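Local coordinates for ABC transporter, substrate binding protein (Agrobacterium tumefaciens, PDB 3C9H) that probably captures a solute in the periplasm and delivers it to an ABC transporter, and binds a magnesium ion, at residues V37-L42 with D75-E80; E44-P49 with G236-D241; P49-F54 with I61-E66; T128-T133 with R279-F284. One frame throughout, in Å; residues are numbered along the deposited sequence.

The four interactions show how a two-lobed binding protein divides its chemistry. Interactions 3 and 4 are wholly buried and apolar: one lays helix 44-57 on strand 62-67, the other lays helix 274-285 on strand 129-131, and the two helices pack against each other through Phe54, Tyr280 and Phe283. Interaction 1, partly buried, fastens helix 70-82 to strand 35-40 with a polar cluster at the end of a tyrosine, and a salt bridge from Arg76 to Glu66 ties it to interaction 3. Interaction 2, the smallest, uses the first turns of helix 44-57 to meet helix 236-245 beside the magnesium ion.

Interaction 1 of 4, residues V37-L42 with D75-E80; sequences VVYSSL and DRIVKE. With MG (magnesium ion), chain C.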
loop_
_atom_site.group_PDB
_atom_site.type_symbol
_atom_site.label_atom_id
_atom_site.label_comp_id
_atom_site.label_asym_id
_atom_site.label_seq_id
_atom_site.Cartn_x
_atom_site.Cartn_y
_atom_site.Cartn_z
ATOM N N VAL A 37 11.206 17.331 1.834
ATOM C CA VAL A 37 11.696 16.062 1.355
ATOM C C VAL A 37 10.730 14.960 1.818
ATOM O O VAL A 37 10.454 14.833 3.008
ATOM C CB VAL A 37 13.119 15.760 1.828
ATOM C CG1 VAL A 37 13.541 14.383 1.360
ATOM C CG2 VAL A 37 14.109 16.849 1.272
ATOM N N VAL A 38 10.251 14.168 0.868
ATOM C CA VAL A 38 9.287 13.080 1.132
ATOM C C VAL A 38 9.882 11.741 0.694
ATOM O O VAL A 38 10.331 11.611 -0.444
ATOM C CB VAL A 38 7.933 13.350 0.366
ATOM C CG1 VAL A 38 6.927 12.223 0.590
ATOM C CG2 VAL A 38 7.356 14.744 0.716
ATOM N N TYR A 39 9.922 10.744 1.583
ATOM C CA TYR A 39 10.094 9.345 1.160
ATOM C C TYR A 39 8.735 8.656 1.158
ATOM O O TYR A 39 8.091 8.550 2.206
ATOM C CB TYR A 39 11.026 8.545 2.052
ATOM C CG TYR A 39 12.413 9.124 2.241
ATOM C CD1 TYR A 39 12.902 10.148 1.432
ATOM C CD2 TYR A 39 13.242 8.624 3.266
ATOM C CE1 TYR A 39 14.188 10.658 1.649
ATOM C CE2 TYR A 39 14.471 9.129 3.491
ATOM C CZ TYR A 39 14.958 10.140 2.673
ATOM O OH TYR A 39 16.223 10.625 2.920
ATOM N N SER A 40 8.309 8.200 -0.012
ATOM C CA SER A 40 6.959 7.641 -0.210
ATOM C C SER A 40 6.909 6.455 -1.141
ATOM O O SER A 40 7.681 6.319 -2.082
ATOM C CB SER A 40 6.028 8.736 -0.694
ATOM O OG SER A 40 4.747 8.255 -1.047
ATOM N N SER A 41 6.000 5.541 -0.854
ATOM C CA SER A 41 5.812 4.402 -1.713
ATOM C C SER A 41 4.679 4.632 -2.699
ATOM O O SER A 41 4.437 3.772 -3.522
ATOM C CB SER A 41 5.563 3.136 -0.908
ATOM O OG SER A 41 4.303 3.160 -0.235
ATOM N N LEU A 42 3.978 5.761 -2.586
ATOM C CA LEU A 42 2.875 6.084 -3.474
ATOM C C LEU A 42 3.468 6.423 -4.841
ATOM O O LEU A 42 4.250 7.378 -4.977
ATOM C CB LEU A 42 2.006 7.218 -2.923
ATOM C CG LEU A 42 0.794 7.656 -3.793
ATOM C CD1 LEU A 42 -0.209 6.528 -4.058
ATOM C CD2 LEU A 42 0.059 8.832 -3.217
ATOM N N ASP A 75 14.548 1.146 5.816
ATOM C CA ASP A 75 16.003 1.012 5.896
ATOM C C ASP A 75 16.733 2.343 5.838
ATOM O O ASP A 75 17.706 2.578 6.575
ATOM C CB ASP A 75 16.528 0.124 4.768
ATOM C CG ASP A 75 16.211 -1.315 4.966
ATOM O OD1 ASP A 75 15.829 -1.704 6.089
ATOM O OD2 ASP A 75 16.359 -2.076 3.984
ATOM N N ARG A 76 16.288 3.218 4.960
ATOM C CA ARG A 76 16.948 4.489 4.771
ATOM C C ARG A 76 16.773 5.441 5.953
ATOM O O ARG A 76 17.718 6.103 6.386
ATOM C CB ARG A 76 16.426 5.140 3.519
ATOM C CG ARG A 76 17.110 6.428 3.175
ATOM C CD ARG A 76 17.054 6.677 1.677
ATOM N NE ARG A 76 17.314 8.090 1.432
ATOM C CZ ARG A 76 17.060 8.725 0.310
ATOM N NH1 ARG A 76 16.469 8.093 -0.693
ATOM N NH2 ARG A 76 17.312 10.035 0.239
ATOM N N ILE A 77 15.559 5.514 6.478
ATOM C CA ILE A 77 15.313 6.353 7.639
ATOM C C ILE A 77 16.142 5.867 8.844
ATOM O O ILE A 77 16.749 6.679 9.558
ATOM C CB ILE A 77 13.796 6.428 7.968
ATOM C CG1 ILE A 77 13.092 7.290 6.911
ATOM C CG2 ILE A 77 13.588 6.981 9.397
ATOM C CD1 ILE A 77 11.582 7.327 6.993
ATOM N N VAL A 78 16.179 4.559 9.054
ATOM C CA VAL A 78 16.985 3.977 10.147
ATOM C C VAL A 78 18.486 4.274 9.947
ATOM O O VAL A 78 19.173 4.699 10.869
ATOM C CB VAL A 78 16.778 2.454 10.280
ATOM C CG1 VAL A 78 17.833 1.817 11.301
ATOM C CG2 VAL A 78 15.368 2.140 10.735
ATOM N N LYS A 79 18.989 4.022 8.752
ATOM C CA LYS A 79 20.398 4.278 8.439
ATOM C C LYS A 79 20.814 5.727 8.568
ATOM O O LYS A 79 21.843 6.024 9.167
ATOM C CB LYS A 79 20.729 3.808 7.040
ATOM C CG LYS A 79 20.959 2.351 6.996
ATOM C CD LYS A 79 21.310 1.901 5.593
ATOM C CE LYS A 79 21.054 0.398 5.377
ATOM N NZ LYS A 79 20.503 0.212 3.985
ATOM N N GLU A 80 20.023 6.625 7.999
ATOM C CA GLU A 80 20.320 8.041 8.046
ATOM C C GLU A 80 20.243 8.574 9.471
ATOM O O GLU A 80 21.132 9.288 9.910
ATOM C CB GLU A 80 19.415 8.845 7.105
ATOM C CG GLU A 80 19.766 8.609 5.634
ATOM C CD GLU A 80 18.760 9.177 4.627
ATOM O OE1 GLU A 80 17.620 9.551 5.000
ATOM O OE2 GLU A 80 19.126 9.241 3.420
HETATM MG MG MG C . 4.816 2.126 -5.038
HETATM O O HOH W 1 6.871 2.855 -5.704
#
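Tyr39 spans the gap between strand 35-40 and helix 70-82, the axes of whose short segments come no nearer than 11.0 Å, and ends among the polar groups of Arg76 and Glu80. Tyr39 OH donates a hydrogen bond to Glu80 OE1 over 2.7 Å, using the syn lone pair of the carboxylate and reaching it at the edge of the ring. The other carboxylate oxygen is engaged within the helix, where Arg76 NE forms a salt bridge to Glu80 OE2 of 2.9 Å; OE2 lies near the guanidinium plane, while NE approaches from above the carboxylate plane. With CG anti to the backbone N (chi1 -176°) and the chain extended to NE, Arg76 runs across the tyrosine at about a right angle. Its guanidinium presents one face to Tyr39 CZ, the two planes 44° apart, while NH1 turns onward to a salt bridge with Glu66 on strand 62-67. Thr87 is a second partner of Glu80 OE1, so the carboxylate that receives the phenol is also gripped by Arg76 and Thr87.

The apolar part is small: Ile77 CG1 lies 3.9 Å from Tyr39 CD2, the two running past one another head to tail. Beyond the strand, Ser40 OG accepts from Leu42 N at 3.0 Å, an ST turn that shapes the loop after the strand. There Ser41 O binds the magnesium ion at 2.3 Å, with a water and Asp43 among the other ligands. A helix braced on a central strand whose C-terminal end opens into a binding site is characteristic of the α/β lobes of periplasmic binding proteins.

Interaction 2 of 4, residues E44-P49 with G236-D241; sequences EPLATP and GSYAAD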
loop_
_atom_site.group_PDB
_atom_site.type_symbol
_atom_site.label_atom_id
_atom_site.label_comp_id
_atom_site.label_asym_id
_atom_site.label_seq_id
_atom_site.Cartn_x
_atom_site.Cartn_y
_atom_site.Cartn_z
ATOM N N GLU A 44 4.637 7.856 -8.076
ATOM C CA GLU A 44 4.704 9.299 -8.326
ATOM C C GLU A 44 3.594 9.873 -9.198
ATOM O O GLU A 44 3.064 10.920 -8.858
ATOM C CB GLU A 44 6.083 9.708 -8.828
ATOM C CG GLU A 44 6.283 11.224 -8.916
ATOM C CD GLU A 44 5.903 11.815 -10.261
ATOM O OE1 GLU A 44 5.537 11.034 -11.176
ATOM O OE2 GLU A 44 6.007 13.066 -10.398
ATOM N N PRO A 45 3.225 9.210 -10.315
ATOM C CA PRO A 45 2.148 9.810 -11.119
ATOM C C PRO A 45 0.822 9.914 -10.407
ATOM O O PRO A 45 0.094 10.866 -10.640
ATOM C CB PRO A 45 2.091 8.926 -12.369
ATOM C CG PRO A 45 3.440 8.265 -12.419
ATOM C CD PRO A 45 3.782 8.014 -10.976
ATOM N N LEU A 46 0.521 8.982 -9.503
ATOM C CA LEU A 46 -0.685 9.094 -8.688
ATOM C C LEU A 46 -0.527 10.136 -7.564
ATOM O O LEU A 46 -1.510 10.735 -7.085
ATOM C CB LEU A 46 -1.027 7.709 -8.120
ATOM C CG LEU A 46 -2.452 7.175 -8.055
ATOM C CD1 LEU A 46 -3.346 7.566 -9.233
ATOM C CD2 LEU A 46 -2.361 5.650 -7.869
ATOM N N ALA A 47 0.711 10.366 -7.130
ATOM C CA ALA A 47 1.007 11.328 -6.082
ATOM C C ALA A 47 0.920 12.793 -6.564
ATOM O O ALA A 47 0.713 13.702 -5.765
ATOM C CB ALA A 47 2.382 11.034 -5.470
ATOM N N THR A 48 1.048 13.006 -7.871
ATOM C CA THR A 48 1.205 14.339 -8.427
ATOM C C THR A 48 0.071 15.295 -8.074
ATOM O O THR A 48 0.351 16.410 -7.695
ATOM C CB THR A 48 1.527 14.247 -9.964
ATOM O OG1 THR A 48 2.807 13.606 -10.093
ATOM C CG2 THR A 48 1.592 15.630 -10.626
ATOM N N PRO A 49 -1.203 14.864 -8.157
ATOM C CA PRO A 49 -2.328 15.723 -7.727
ATOM C C PRO A 49 -2.288 16.138 -6.232
ATOM O O PRO A 49 -2.725 17.246 -5.870
ATOM C CB PRO A 49 -3.558 14.856 -8.025
ATOM C CG PRO A 49 -3.141 13.975 -9.149
ATOM C CD PRO A 49 -1.700 13.608 -8.747
ATOM N N GLY A 236 -5.770 -2.445 -5.014
ATOM C CA GLY A 236 -7.017 -2.160 -5.728
ATOM C C GLY A 236 -7.062 -0.755 -6.287
ATOM O O GLY A 236 -7.632 -0.524 -7.329
ATOM N N SER A 237 -6.457 0.192 -5.572
ATOM C CA SER A 237 -6.411 1.586 -6.008
ATOM C C SER A 237 -5.635 1.711 -7.315
ATOM O O SER A 237 -6.079 2.332 -8.251
ATOM C CB SER A 237 -5.757 2.431 -4.910
ATOM O OG SER A 237 -4.599 1.772 -4.402
ATOM N N TYR A 238 -4.465 1.089 -7.375
ATOM C CA TYR A 238 -3.635 1.084 -8.564
ATOM C C TYR A 238 -4.338 0.321 -9.675
ATOM O O TYR A 238 -4.268 0.729 -10.837
ATOM C CB TYR A 238 -2.306 0.411 -8.265
ATOM C CG TYR A 238 -1.352 1.182 -7.345
ATOM C CD1 TYR A 238 -1.743 2.334 -6.655
ATOM C CD2 TYR A 238 -0.063 0.738 -7.170
ATOM C CE1 TYR A 238 -0.854 3.004 -5.799
ATOM C CE2 TYR A 238 0.821 1.398 -6.350
ATOM C CZ TYR A 238 0.423 2.542 -5.665
ATOM O OH TYR A 238 1.315 3.182 -4.834
ATOM N N ALA A 239 -5.014 -0.775 -9.323
ATOM C CA ALA A 239 -5.707 -1.571 -10.316
ATOM C C ALA A 239 -6.819 -0.730 -10.954
ATOM O O ALA A 239 -6.954 -0.726 -12.161
ATOM C CB ALA A 239 -6.250 -2.846 -9.694
ATOM N N ALA A 240 -7.595 -0.021 -10.136
ATOM C CA ALA A 240 -8.644 0.875 -10.639
ATOM C C ALA A 240 -8.062 1.983 -11.522
ATOM O O ALA A 240 -8.654 2.320 -12.558
ATOM C CB ALA A 240 -9.488 1.450 -9.498
ATOM N N ASP A 241 -6.900 2.521 -11.148
ATOM C CA ASP A 241 -6.205 3.524 -11.970
ATOM C C ASP A 241 -5.815 2.976 -13.324
ATOM O O ASP A 241 -6.080 3.607 -14.351
ATOM C CB ASP A 241 -4.927 4.023 -11.282
ATOM C CG ASP A 241 -4.259 5.134 -12.066
ATOM O OD1 ASP A 241 -4.899 6.195 -12.228
ATOM O OD2 ASP A 241 -3.118 4.931 -12.537
#
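Leu46 reaches from the first turns of helix 44-57 to helix 236-245 and has the most surface buried by the contact, which appears to bridge the two lobes of a periplasmic binding protein fold beside the cleft between them. Its two methyl groups take different partners. CD2 lies 3.6 Å from Tyr238 CD1 and almost as near CE1, meeting that side of the ring at a slant, while Leu46 CD1 lies 3.6 Å from Asp241 OD1. A chi1 of -138°, away from the usual staggered positions, splays the methyls toward these two partners.

Asp241 follows Tyr238 by three positions, so both side chains can meet the same leucine from one helix. Leu46 runs alongside the aspartate, pointing the other way. The contact is one of van der Waals packing against a carboxylate whose other oxygen, OD2, is paired with Arg245 in a salt bridge within helix 236-245.

Tyr238 sets off to one side of the opposing helix, and only its ring comes close. With CG anti to the carbonyl carbon (chi1 -70°), the ring swings toward Leu46 CD2 and the metal site, where it also touches Leu42 and helix 216-224. At the far end Tyr238 OH makes hydrogen bonds with a bound citrate, probably from the crystallisation liquor, and with the backbone N of the magnesium ligand Asp43.

Interaction 3 of 4, residues P49-F54 with I61-E66; sequences PMIEGF and IAVHYE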
loop_
_atom_site.group_PDB
_atom_site.type_symbol
_atom_site.label_atom_id
_atom_site.label_comp_id
_atom_site.label_asym_id
_atom_site.label_seq_id
_atom_site.Cartn_x
_atom_site.Cartn_y
_atom_site.Cartn_z
ATOM N N PRO A 49 -1.203 14.864 -8.157
ATOM C CA PRO A 49 -2.328 15.723 -7.727
ATOM C C PRO A 49 -2.288 16.138 -6.232
ATOM O O PRO A 49 -2.725 17.246 -5.870
ATOM C CB PRO A 49 -3.558 14.856 -8.025
ATOM C CG PRO A 49 -3.141 13.975 -9.149
ATOM C CD PRO A 49 -1.700 13.608 -8.747
ATOM N N MET A 50 -1.771 15.265 -5.380
ATOM C CA MET A 50 -1.571 15.624 -3.967
ATOM C C MET A 50 -0.468 16.666 -3.829
ATOM O O MET A 50 -0.636 17.672 -3.108
ATOM C CB MET A 50 -1.280 14.400 -3.105
ATOM C CG MET A 50 -2.435 13.415 -2.998
ATOM S SD MET A 50 -3.997 14.013 -2.278
ATOM C CE MET A 50 -3.476 14.095 -0.565
ATOM N N ILE A 51 0.638 16.439 -4.533
ATOM C CA ILE A 51 1.736 17.393 -4.541
ATOM C C ILE A 51 1.262 18.766 -5.073
ATOM O O ILE A 51 1.550 19.800 -4.486
ATOM C CB ILE A 51 2.942 16.845 -5.330
ATOM C CG1 ILE A 51 3.534 15.616 -4.614
ATOM C CG2 ILE A 51 4.011 17.898 -5.466
ATOM C CD1 ILE A 51 4.354 14.671 -5.481
ATOM N N GLU A 52 0.535 18.760 -6.185
ATOM C CA GLU A 52 0.021 20.008 -6.763
ATOM C C GLU A 52 -0.922 20.722 -5.797
ATOM O O GLU A 52 -0.839 21.938 -5.645
ATOM C CB GLU A 52 -0.670 19.731 -8.093
ATOM C CG GLU A 52 0.336 19.360 -9.187
ATOM C CD GLU A 52 -0.301 18.831 -10.477
ATOM O OE1 GLU A 52 -1.533 18.555 -10.492
ATOM O OE2 GLU A 52 0.465 18.655 -11.462
ATOM N N GLY A 53 -1.803 19.976 -5.138
ATOM C CA GLY A 53 -2.736 20.562 -4.171
ATOM C C GLY A 53 -2.021 21.214 -3.000
ATOM O O GLY A 53 -2.327 22.344 -2.605
ATOM N N PHE A 54 -1.044 20.501 -2.466
ATOM C CA PHE A 54 -0.204 21.015 -1.405
ATOM C C PHE A 54 0.491 22.308 -1.819
ATOM O O PHE A 54 0.501 23.272 -1.062
ATOM C CB PHE A 54 0.829 19.956 -0.988
ATOM C CG PHE A 54 1.810 20.449 0.044
ATOM C CD1 PHE A 54 1.421 20.563 1.378
ATOM C CD2 PHE A 54 3.098 20.843 -0.323
ATOM C CE1 PHE A 54 2.331 21.042 2.341
ATOM C CE2 PHE A 54 3.998 21.334 0.630
ATOM C CZ PHE A 54 3.621 21.413 1.951
ATOM N N ILE A 61 6.752 26.641 -1.147
ATOM C CA ILE A 61 7.422 25.385 -0.788
ATOM C C ILE A 61 7.746 24.513 -1.983
ATOM O O ILE A 61 6.841 24.094 -2.695
ATOM C CB ILE A 61 6.578 24.554 0.233
ATOM C CG1 ILE A 61 6.240 25.410 1.470
ATOM C CG2 ILE A 61 7.347 23.285 0.636
ATOM C CD1 ILE A 61 7.484 25.991 2.164
ATOM N N ALA A 62 9.032 24.212 -2.166
ATOM C CA ALA A 62 9.485 23.222 -3.127
ATOM C C ALA A 62 9.258 21.824 -2.531
ATOM O O ALA A 62 9.274 21.678 -1.308
ATOM C CB ALA A 62 10.967 23.428 -3.457
ATOM N N VAL A 63 9.010 20.831 -3.388
ATOM C CA VAL A 63 8.783 19.440 -2.941
ATOM C C VAL A 63 9.750 18.502 -3.648
ATOM O O VAL A 63 9.762 18.395 -4.870
ATOM C CB VAL A 63 7.335 18.974 -3.195
ATOM C CG1 VAL A 63 7.138 17.524 -2.762
ATOM C CG2 VAL A 63 6.353 19.887 -2.481
ATOM N N HIS A 64 10.564 17.829 -2.850
ATOM C CA HIS A 64 11.486 16.813 -3.297
ATOM C C HIS A 64 10.897 15.433 -2.948
ATOM O O HIS A 64 10.929 14.980 -1.779
ATOM C CB HIS A 64 12.822 17.059 -2.602
ATOM C CG HIS A 64 13.912 16.126 -3.008
ATOM N ND1 HIS A 64 13.834 14.762 -2.833
ATOM C CD2 HIS A 64 15.140 16.366 -3.512
ATOM C CE1 HIS A 64 14.954 14.203 -3.255
ATOM N NE2 HIS A 64 15.768 15.157 -3.658
ATOM N N TYR A 65 10.329 14.781 -3.958
ATOM C CA TYR A 65 9.538 13.581 -3.770
ATOM C C TYR A 65 10.316 12.374 -4.219
ATOM O O TYR A 65 10.634 12.257 -5.395
ATOM C CB TYR A 65 8.215 13.671 -4.566
ATOM C CG TYR A 65 7.237 12.560 -4.277
ATOM C CD1 TYR A 65 6.303 12.673 -3.229
ATOM C CD2 TYR A 65 7.215 11.378 -5.054
ATOM C CE1 TYR A 65 5.355 11.656 -2.976
ATOM C CE2 TYR A 65 6.278 10.358 -4.787
ATOM C CZ TYR A 65 5.358 10.508 -3.741
ATOM O OH TYR A 65 4.423 9.492 -3.469
ATOM N N GLU A 66 10.606 11.476 -3.277
ATOM C CA GLU A 66 11.281 10.220 -3.563
ATOM C C GLU A 66 10.346 9.026 -3.432
ATOM O O GLU A 66 9.872 8.681 -2.343
ATOM C CB GLU A 66 12.515 10.024 -2.655
ATOM C CG GLU A 66 13.437 11.212 -2.624
ATOM C CD GLU A 66 14.917 10.845 -2.438
ATOM O OE1 GLU A 66 15.302 9.658 -2.599
ATOM O OE2 GLU A 66 15.703 11.776 -2.149
#
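Ile51 and Phe54, one turn apart on helix 44-57, face Ile61, Val63 and Tyr65, the inward residues of the chain that returns along strand 62-67. All five are buried, and the contact between them is apolar throughout.

A CH-pi contact stands out. Ile51 CD1 stands over a face of the Tyr65 ring, 4.0 Å from its centroid and 27° off the normal, displaced toward CD1 of the ring. The extended end of the isoleucine (chi2 158°) carries the methyl there. The phenol is anchored beyond the contact, since Tyr65 OH makes hydrogen bonds with Leu42 O and Ser40 OG, which should help to hold the ring that Ile51 covers.

Apolar packing makes up the rest. The other branch of Ile51 turns to the valine, CG2 resting 4.2 Å from Val63 CG1. Val63 is thus shared, because its second methyl, CG2, lies 4.0 Å from Phe54 CD2. Farther along that ring, Ile61 CG2 meets Phe54 CE2 at 3.9 Å, at the edge and near the ring plane, while the rest of the Ile61 side chain leads off toward helix 274-285. From that helix Tyr280 packs edge-to-face with Phe54.

The short segments run nearly antiparallel, 159° between their directions, their axes 9.8 Å apart at closest approach. Strand 62-67 in turn pairs in parallel with strand 35-40, so the contact seals a beta-alpha-beta crossover, the repeated building unit of this α/β binding-protein fold.

Interaction 4 of 4, residues T128-T133 with R279-F284; sequences TAYALT and RYLEFF
Leu281 projects from helix 274-285 toward the strand and divides its two methyls between Tyr130 and Leu132. CD2 meets the tyrosine ring obliquely, 3.8 Å from Tyr130 CD2 and nearly as close to CE2, while Leu281 CD1 meets Leu132 CD1 at 4.0 Å. With CG anti to the backbone N (chi1 177°), the leucine points its fork at the dip between these two residues, which stand two positions apart on the same face of the chain.

The fit is reciprocal. Leu132 sends CD1 into the hollow between Leu281 and Phe284, one turn apart on the helix, and touches Phe284 CB at 4.1 Å. Each of these pairs crosses at about a right angle, so bumps lie across one another rather than side by side.

Neighbours close the edges: Leu113 adds to the cover of Leu281, and Phe92 packs edge-to-face with Phe284. Tyr130 OH is held by Ser111 O and Ser116 OG, fixing the outer end of the ring. Strand 129-131, which begins in a classic beta bulge, Thr128 and Ala129 both facing Trp125, also pairs with strand 258-268; a helix thus covers a sheet strand in the hydrophobic core of an α/β lobe.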
loop_
_atom_site.group_PDB
_atom_site.type_symbol
_atom_site.label_atom_id
_atom_site.label_comp_id
_atom_site.label_asym_id
_atom_site.label_seq_id
_atom_site.Cartn_x
_atom_site.Cartn_y
_atom_site.Cartn_z
ATOM N N THR A 128 1.353 10.294 16.247
ATOM C CA THR A 128 2.676 10.130 15.651
ATOM C C THR A 128 2.622 9.473 14.265
ATOM O O THR A 128 3.143 10.034 13.303
ATOM C CB THR A 128 3.603 9.313 16.597
ATOM O OG1 THR A 128 3.741 10.021 17.832
ATOM C CG2 THR A 128 5.016 9.152 15.985
ATOM N N ALA A 129 2.025 8.276 14.200
ATOM C CA ALA A 129 1.727 7.543 12.969
ATOM C C ALA A 129 0.222 7.562 12.687
ATOM O O ALA A 129 -0.609 7.172 13.550
ATOM C CB ALA A 129 2.189 6.101 13.103
ATOM N N TYR A 130 -0.133 8.035 11.501
ATOM C CA TYR A 130 -1.516 8.163 11.087
ATOM C C TYR A 130 -1.805 7.350 9.838
ATOM O O TYR A 130 -1.119 7.497 8.814
ATOM C CB TYR A 130 -1.825 9.625 10.773
ATOM C CG TYR A 130 -1.690 10.589 11.936
ATOM C CD1 TYR A 130 -2.782 10.884 12.719
ATOM C CD2 TYR A 130 -0.479 11.246 12.217
ATOM C CE1 TYR A 130 -2.698 11.790 13.789
ATOM C CE2 TYR A 130 -0.384 12.150 13.289
ATOM C CZ TYR A 130 -1.502 12.415 14.062
ATOM O OH TYR A 130 -1.457 13.299 15.091
ATOM N N ALA A 131 -2.845 6.540 9.902
ATOM C CA ALA A 131 -3.359 5.817 8.748
ATOM C C ALA A 131 -4.177 6.790 7.937
ATOM O O ALA A 131 -5.100 7.428 8.475
ATOM C CB ALA A 131 -4.265 4.652 9.190
ATOM N N LEU A 132 -3.900 6.899 6.650
ATOM C CA LEU A 132 -4.510 7.968 5.821
ATOM C C LEU A 132 -5.410 7.542 4.663
ATOM O O LEU A 132 -6.074 8.399 4.056
ATOM C CB LEU A 132 -3.404 8.896 5.287
ATOM C CG LEU A 132 -2.543 9.548 6.375
ATOM C CD1 LEU A 132 -1.269 10.199 5.754
ATOM C CD2 LEU A 132 -3.364 10.570 7.155
ATOM N N THR A 133 -5.397 6.244 4.335
ATOM C CA THR A 133 -6.131 5.688 3.214
ATOM C C THR A 133 -6.751 4.366 3.663
ATOM O O THR A 133 -6.435 3.858 4.737
ATOM C CB THR A 133 -5.191 5.377 2.025
ATOM O OG1 THR A 133 -4.327 4.268 2.363
ATOM C CG2 THR A 133 -4.353 6.617 1.629
ATOM N N ARG A 279 3.233 20.039 7.942
ATOM C CA ARG A 279 2.335 20.778 7.044
ATOM C C ARG A 279 1.763 19.864 5.964
ATOM O O ARG A 279 0.573 19.931 5.636
ATOM C CB ARG A 279 3.044 21.960 6.358
ATOM C CG ARG A 279 2.035 23.079 6.072
ATOM C CD ARG A 279 2.581 24.210 5.263
ATOM N NE ARG A 279 3.623 24.924 5.979
ATOM C CZ ARG A 279 4.268 25.990 5.513
ATOM N NH1 ARG A 279 4.005 26.477 4.302
ATOM N NH2 ARG A 279 5.222 26.551 6.256
ATOM N N TYR A 280 2.635 19.052 5.382
ATOM C CA TYR A 280 2.254 18.080 4.363
ATOM C C TYR A 280 1.312 17.011 4.964
ATOM O O TYR A 280 0.255 16.688 4.398
ATOM C CB TYR A 280 3.515 17.432 3.835
ATOM C CG TYR A 280 3.388 16.691 2.542
ATOM C CD1 TYR A 280 3.301 17.371 1.326
ATOM C CD2 TYR A 280 3.436 15.305 2.513
ATOM C CE1 TYR A 280 3.236 16.674 0.099
ATOM C CE2 TYR A 280 3.379 14.601 1.285
ATOM C CZ TYR A 280 3.281 15.299 0.096
ATOM O OH TYR A 280 3.216 14.606 -1.105
ATOM N N LEU A 281 1.685 16.486 6.124
ATOM C CA LEU A 281 0.785 15.565 6.847
ATOM C C LEU A 281 -0.591 16.170 7.101
ATOM O O LEU A 281 -1.626 15.561 6.813
ATOM C CB LEU A 281 1.440 15.133 8.163
ATOM C CG LEU A 281 0.635 14.231 9.070
ATOM C CD1 LEU A 281 0.073 12.969 8.317
ATOM C CD2 LEU A 281 1.464 13.858 10.299
ATOM N N GLU A 282 -0.622 17.388 7.625
ATOM C CA GLU A 282 -1.879 18.095 7.798
ATOM C C GLU A 282 -2.665 18.169 6.474
ATOM O O GLU A 282 -3.881 17.946 6.463
ATOM C CB GLU A 282 -1.618 19.505 8.330
ATOM C CG GLU A 282 -2.825 20.207 8.882
ATOM C CD GLU A 282 -2.423 21.327 9.812
ATOM O OE1 GLU A 282 -1.733 22.243 9.308
ATOM O OE2 GLU A 282 -2.758 21.268 11.033
ATOM N N PHE A 283 -1.981 18.464 5.367
ATOM C CA PHE A 283 -2.660 18.508 4.084
ATOM C C PHE A 283 -3.261 17.142 3.691
ATOM O O PHE A 283 -4.416 17.062 3.270
ATOM C CB PHE A 283 -1.758 19.059 2.978
ATOM C CG PHE A 283 -2.422 19.069 1.631
ATOM C CD1 PHE A 283 -3.249 20.124 1.253
ATOM C CD2 PHE A 283 -2.286 17.990 0.783
ATOM C CE1 PHE A 283 -3.895 20.098 0.017
ATOM C CE2 PHE A 283 -2.940 17.951 -0.464
ATOM C CZ PHE A 283 -3.745 18.991 -0.842
ATOM N N PHE A 284 -2.483 16.073 3.849
ATOM C CA PHE A 284 -2.961 14.722 3.615
ATOM C C PHE A 284 -4.144 14.324 4.503
ATOM O O PHE A 284 -4.897 13.447 4.125
ATOM C CB PHE A 284 -1.823 13.698 3.763
ATOM C CG PHE A 284 -1.058 13.459 2.475
ATOM C CD1 PHE A 284 -0.957 12.172 1.927
ATOM C CD2 PHE A 284 -0.478 14.523 1.792
ATOM C CE1 PHE A 284 -0.280 11.955 0.744
ATOM C CE2 PHE A 284 0.194 14.319 0.600
ATOM C CZ PHE A 284 0.300 13.035 0.075
#